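Local atomic coordinates of periplasmic oligopeptide-binding protein (PDB entry 3ZS6), a protein that probably binds oligopeptides in the bacterial periplasm and delivers them to an ABC transport system for uptake. Residues N29-G32 / L33-E37; V142-F145 / P146-A150. All coordinates share one frame; numbering follows the deposited sequence.

Contact 1 (N29-G32 / L33-E37)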
loop_
_atom_site.group_PDB
_atom_site.type_symbol
_atom_site.label_atom_id
_atom_site.label_comp_id
_atom_site.label_asym_id
_atom_site.label_seq_id
_atom_site.Cartn_x
_atom_site.Cartn_y
_atom_site.Cartn_z
ATOM N N ASN A 29 -2.436 -6.901 3.306
ATOM C CA ASN A 29 -1.885 -6.511 4.602
ATOM C C ASN A 29 -2.929 -6.503 5.721
ATOM O O ASN A 29 -2.652 -6.960 6.822
ATOM C CB ASN A 29 -1.187 -5.151 4.521
ATOM C CG ASN A 29 0.202 -5.255 3.940
ATOM O OD1 ASN A 29 1.192 -5.376 4.675
ATOM N ND2 ASN A 29 0.293 -5.193 2.612
ATOM N N THR A 30 -4.122 -5.984 5.436
ATOM C CA THR A 30 -5.182 -5.931 6.451
ATOM C C THR A 30 -5.586 -7.337 6.892
ATOM O O THR A 30 -5.611 -7.645 8.087
ATOM C CB THR A 30 -6.433 -5.192 5.947
ATOM O OG1 THR A 30 -6.086 -3.850 5.566
ATOM C CG2 THR A 30 -7.495 -5.154 7.042
ATOM N N ILE A 31 -5.903 -8.195 5.928
ATOM C CA ILE A 31 -6.204 -9.593 6.239
ATOM C C ILE A 31 -5.005 -10.341 6.854
ATOM O O ILE A 31 -5.142 -10.984 7.887
ATOM C CB ILE A 31 -6.718 -10.343 5.008
ATOM C CG1 ILE A 31 -8.048 -9.736 4.554
ATOM C CG2 ILE A 31 -6.907 -11.834 5.320
ATOM C CD1 ILE A 31 -8.594 -10.334 3.267
ATOM N N GLY A 32 -3.836 -10.243 6.227
ATOM C CA GLY A 32 -2.660 -10.968 6.690
ATOM C C GLY A 32 -2.188 -10.614 8.097
ATOM O O GLY A 32 -1.626 -11.465 8.813
ATOM N N LEU A 33 -2.405 -9.364 8.504
ATOM C CA LEU A 33 -1.942 -8.920 9.821
ATOM C C LEU A 33 -2.895 -9.321 10.949
ATOM O O LEU A 33 -2.538 -9.263 12.123
ATOM C CB LEU A 33 -1.662 -7.417 9.835
ATOM C CG LEU A 33 -0.432 -6.968 9.034
ATOM C CD1 LEU A 33 -0.391 -5.451 8.920
ATOM C CD2 LEU A 33 0.884 -7.494 9.644
ATOM N N ASP A 34 -4.110 -9.728 10.594
ATOM C CA ASP A 34 -4.981 -10.412 11.548
ATOM C C ASP A 34 -4.483 -11.859 11.756
ATOM O O ASP A 34 -4.641 -12.421 12.837
ATOM C CB ASP A 34 -6.434 -10.442 11.049
ATOM C CG ASP A 34 -7.173 -9.123 11.259
ATOM O OD1 ASP A 34 -6.636 -8.184 11.900
ATOM O OD2 ASP A 34 -8.324 -9.040 10.788
ATOM N N LEU A 35 -3.881 -12.453 10.721
ATOM C CA LEU A 35 -3.423 -13.857 10.782
ATOM C C LEU A 35 -1.974 -14.045 11.263
ATOM O O LEU A 35 -1.637 -15.090 11.835
ATOM C CB LEU A 35 -3.586 -14.537 9.419
ATOM C CG LEU A 35 -5.017 -14.690 8.889
ATOM C CD1 LEU A 35 -4.998 -15.121 7.427
ATOM C CD2 LEU A 35 -5.824 -15.686 9.747
ATOM N N PHE A 36 -1.130 -13.041 11.022
ATOM C CA PHE A 36 0.293 -13.109 11.364
ATOM C C PHE A 36 0.713 -11.885 12.169
ATOM O O PHE A 36 0.162 -10.799 12.000
ATOM C CB PHE A 36 1.170 -13.169 10.108
ATOM C CG PHE A 36 0.969 -14.400 9.265
ATOM C CD1 PHE A 36 -0.032 -14.444 8.301
ATOM C CD2 PHE A 36 1.800 -15.503 9.418
ATOM C CE1 PHE A 36 -0.209 -15.571 7.502
ATOM C CE2 PHE A 36 1.631 -16.639 8.633
ATOM C CZ PHE A 36 0.626 -16.675 7.672
ATOM N N GLU A 37 1.705 -12.065 13.031
ATOM C CA GLU A 37 2.224 -10.971 13.842
ATOM C C GLU A 37 3.721 -10.847 13.660
ATOM O O GLU A 37 4.453 -11.821 13.832
ATOM C CB GLU A 37 1.930 -11.224 15.323
ATOM C CG GLU A 37 2.440 -10.115 16.250
ATOM C CD GLU A 37 2.192 -10.437 17.710
ATOM O OE1 GLU A 37 2.657 -11.504 18.173
ATOM O OE2 GLU A 37 1.516 -9.633 18.384
HETATM O O HOH W 1 -4.993 -6.334 10.304
#
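The last turns of helix 26-35 keep two sound i+4 backbone bonds, Leu33 N to Asn29 O (2.9 Å) and Phe36 N to Gly32 O (2.8 Å), whereas Ile31 O receives only weak bonds from Asp34 N and Leu35 N. Gly32 O also takes a weak bond from Leu35 N and lies in the plane of the Phe36 ring, at its edge, 3.4 Å from CD1. Leu33 turns CG beside its own N (chi1 -70°), which lays CG 3.1 Å from Asn29 O. Thr30 O and Asp34 OD1 are bridged by one water that donates to both, at 2.6 Å from Thr30 O and 2.9 Å from Asp34 OD1. This is the C-terminal end of a helix packed on the mixed sheet that holds strands 181-187, 191-196 and 210-215: Phe36 is the first residue to leave helical angles. Towards that sheet Ile31 CG2 and Leu35 CD1 meet at 4.3 Å, both side chains touching Met194. Asp34 OD2 bonds Tyr213 OH on strand 210-215 and also Ser499 OG, which lies off the sheet. Asn29, whose amide is held by Ser25 O and Ala152 N, packs against an acidic side chain of the bound peptide.

Contact 2 (V142-F145 / P146-A150); sequences VSYF and PELTA
Tyr144 O accepts the shortest polar bond across this junction, 2.9 Å from Glu147 N, with the donor tilted 32° from the carbonyl plane. One residue on, Phe145 O receives Leu148 N in a weak bond of 3.0 Å. With CG of Tyr144 set between the backbone N and the carbonyl carbon (chi1 49°), its ring is hemmed in from two directions: Val142 CG1 sits 3.7 Å above the plane over its centre, a CH-pi contact, while Leu148 CD1 comes in at the ring edge, in plane, 3.7 Å from CD1 of Tyr144. Glu147 reaches back alongside, its OE2 3.5 Å from Tyr144 CB, and its other oxygen, OE1, takes the backbone N-H of Asn411. Phe145 and Thr149 cross nearly at right angles, CE2 of the ring 3.7 Å from Thr149 CG2; the ring also meets Trp64. The Thr149 hydroxyl folds back on the chain and donates from OG1 to Pro146 O at 2.7 Å, joined there by a weak bond from its own N. Tyr410 packs on Tyr144, Glu147 and Leu148. A type I turn, Val142 to Phe145, thus runs into a short helical segment with Pro146 near its start, whose successive i+3 bonds from Glu147 to Ala150 give a 3-10-like pattern.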
loop_
_atom_site.group_PDB
_atom_site.type_symbol
_atom_site.label_atom_id
_atom_site.label_comp_id
_atom_site.label_asym_id
_atom_site.label_seq_id
_atom_site.Cartn_x
_atom_site.Cartn_y
_atom_site.Cartn_z
ATOM N N VAL A 142 18.590 3.830 9.620
ATOM C CA VAL A 142 17.150 3.992 9.447
ATOM C C VAL A 142 16.519 4.184 10.823
ATOM O O VAL A 142 16.405 3.237 11.600
ATOM C CB VAL A 142 16.519 2.752 8.764
ATOM C CG1 VAL A 142 15.004 2.933 8.593
ATOM C CG2 VAL A 142 17.193 2.473 7.427
ATOM N N SER A 143 16.099 5.405 11.121
ATOM C CA SER A 143 15.688 5.746 12.481
ATOM C C SER A 143 14.329 5.150 12.844
ATOM O O SER A 143 13.994 5.026 14.017
ATOM C CB SER A 143 15.660 7.265 12.665
ATOM O OG SER A 143 14.628 7.847 11.884
ATOM N N TYR A 144 13.551 4.795 11.826
ATOM C CA TYR A 144 12.182 4.341 12.013
ATOM C C TYR A 144 12.029 2.859 11.663
ATOM O O TYR A 144 10.918 2.370 11.439
ATOM C CB TYR A 144 11.243 5.174 11.138
ATOM C CG TYR A 144 11.707 5.288 9.693
ATOM C CD1 TYR A 144 11.370 4.319 8.756
ATOM C CD2 TYR A 144 12.489 6.364 9.277
ATOM C CE1 TYR A 144 11.791 4.416 7.440
ATOM C CE2 TYR A 144 12.920 6.475 7.969
ATOM C CZ TYR A 144 12.568 5.502 7.052
ATOM O OH TYR A 144 12.998 5.611 5.749
ATOM N N PHE A 145 13.143 2.138 11.627
ATOM C CA PHE A 145 13.106 0.765 11.149
ATOM C C PHE A 145 11.997 -0.093 11.767
ATOM O O PHE A 145 11.405 -0.923 11.081
ATOM C CB PHE A 145 14.466 0.065 11.275
ATOM C CG PHE A 145 14.479 -1.297 10.644
ATOM C CD1 PHE A 145 14.395 -1.429 9.262
ATOM C CD2 PHE A 145 14.511 -2.445 11.424
ATOM C CE1 PHE A 145 14.374 -2.684 8.663
ATOM C CE2 PHE A 145 14.491 -3.704 10.835
ATOM C CZ PHE A 145 14.416 -3.823 9.442
ATOM N N PRO A 146 11.706 0.095 13.063
ATOM C CA PRO A 146 10.671 -0.784 13.621
ATOM C C PRO A 146 9.301 -0.668 12.931
ATOM O O PRO A 146 8.574 -1.659 12.909
ATOM C CB PRO A 146 10.605 -0.355 15.097
ATOM C CG PRO A 146 11.998 0.153 15.390
ATOM C CD PRO A 146 12.424 0.851 14.107
ATOM N N GLU A 147 8.964 0.497 12.378
ATOM C CA GLU A 147 7.712 0.656 11.630
ATOM C C GLU A 147 7.575 -0.353 10.497
ATOM O O GLU A 147 6.485 -0.879 10.252
ATOM C CB GLU A 147 7.591 2.067 11.040
ATOM C CG GLU A 147 7.125 3.120 12.016
ATOM C CD GLU A 147 6.947 4.482 11.363
ATOM O OE1 GLU A 147 5.965 4.669 10.606
ATOM O OE2 GLU A 147 7.783 5.368 11.622
ATOM N N LEU A 148 8.678 -0.597 9.790
ATOM C CA LEU A 148 8.665 -1.512 8.656
ATOM C C LEU A 148 8.306 -2.935 9.071
ATOM O O LEU A 148 7.604 -3.640 8.342
ATOM C CB LEU A 148 10.018 -1.504 7.922
ATOM C CG LEU A 148 10.258 -0.353 6.932
ATOM C CD1 LEU A 148 10.362 0.981 7.654
ATOM C CD2 LEU A 148 11.506 -0.608 6.092
ATOM N N THR A 149 8.802 -3.353 10.236
ATOM C CA THR A 149 8.619 -4.719 10.718
ATOM C C THR A 149 7.166 -4.997 11.111
ATOM O O THR A 149 6.805 -6.138 11.393
ATOM C CB THR A 149 9.531 -5.017 11.944
ATOM O OG1 THR A 149 9.005 -4.360 13.106
ATOM C CG2 THR A 149 10.951 -4.530 11.692
ATOM N N ALA A 150 6.333 -3.960 11.136
ATOM C CA ALA A 150 4.913 -4.141 11.439
ATOM C C ALA A 150 4.071 -4.514 10.207
ATOM O O ALA A 150 2.884 -4.811 10.332
ATOM C CB ALA A 150 4.339 -2.891 12.127
#

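From the N terminus the chain lays down strand 6-11, forms contact 1 at the end of helix 26-35, and then builds strands 40-42, 48-60 and 63-68. After strands 126-128 and 133-137 it reaches contact 2. The segments of each contact are consecutive, with bonds between residues three or four apart, so neither closes a long loop; standing in series, they neither nest nor cross. Their centres are about 17 Å apart, yet they touch where Leu33 CD2 packs 3.4 Å from Ala150 O. Contact 1 rests on the mixed sheet of strands 6-11, 210-215, 191-196 and 181-187, contact 2 on the antiparallel sheet of strands 40-42, 48-60 and 63-68, so the two bridge these sheets.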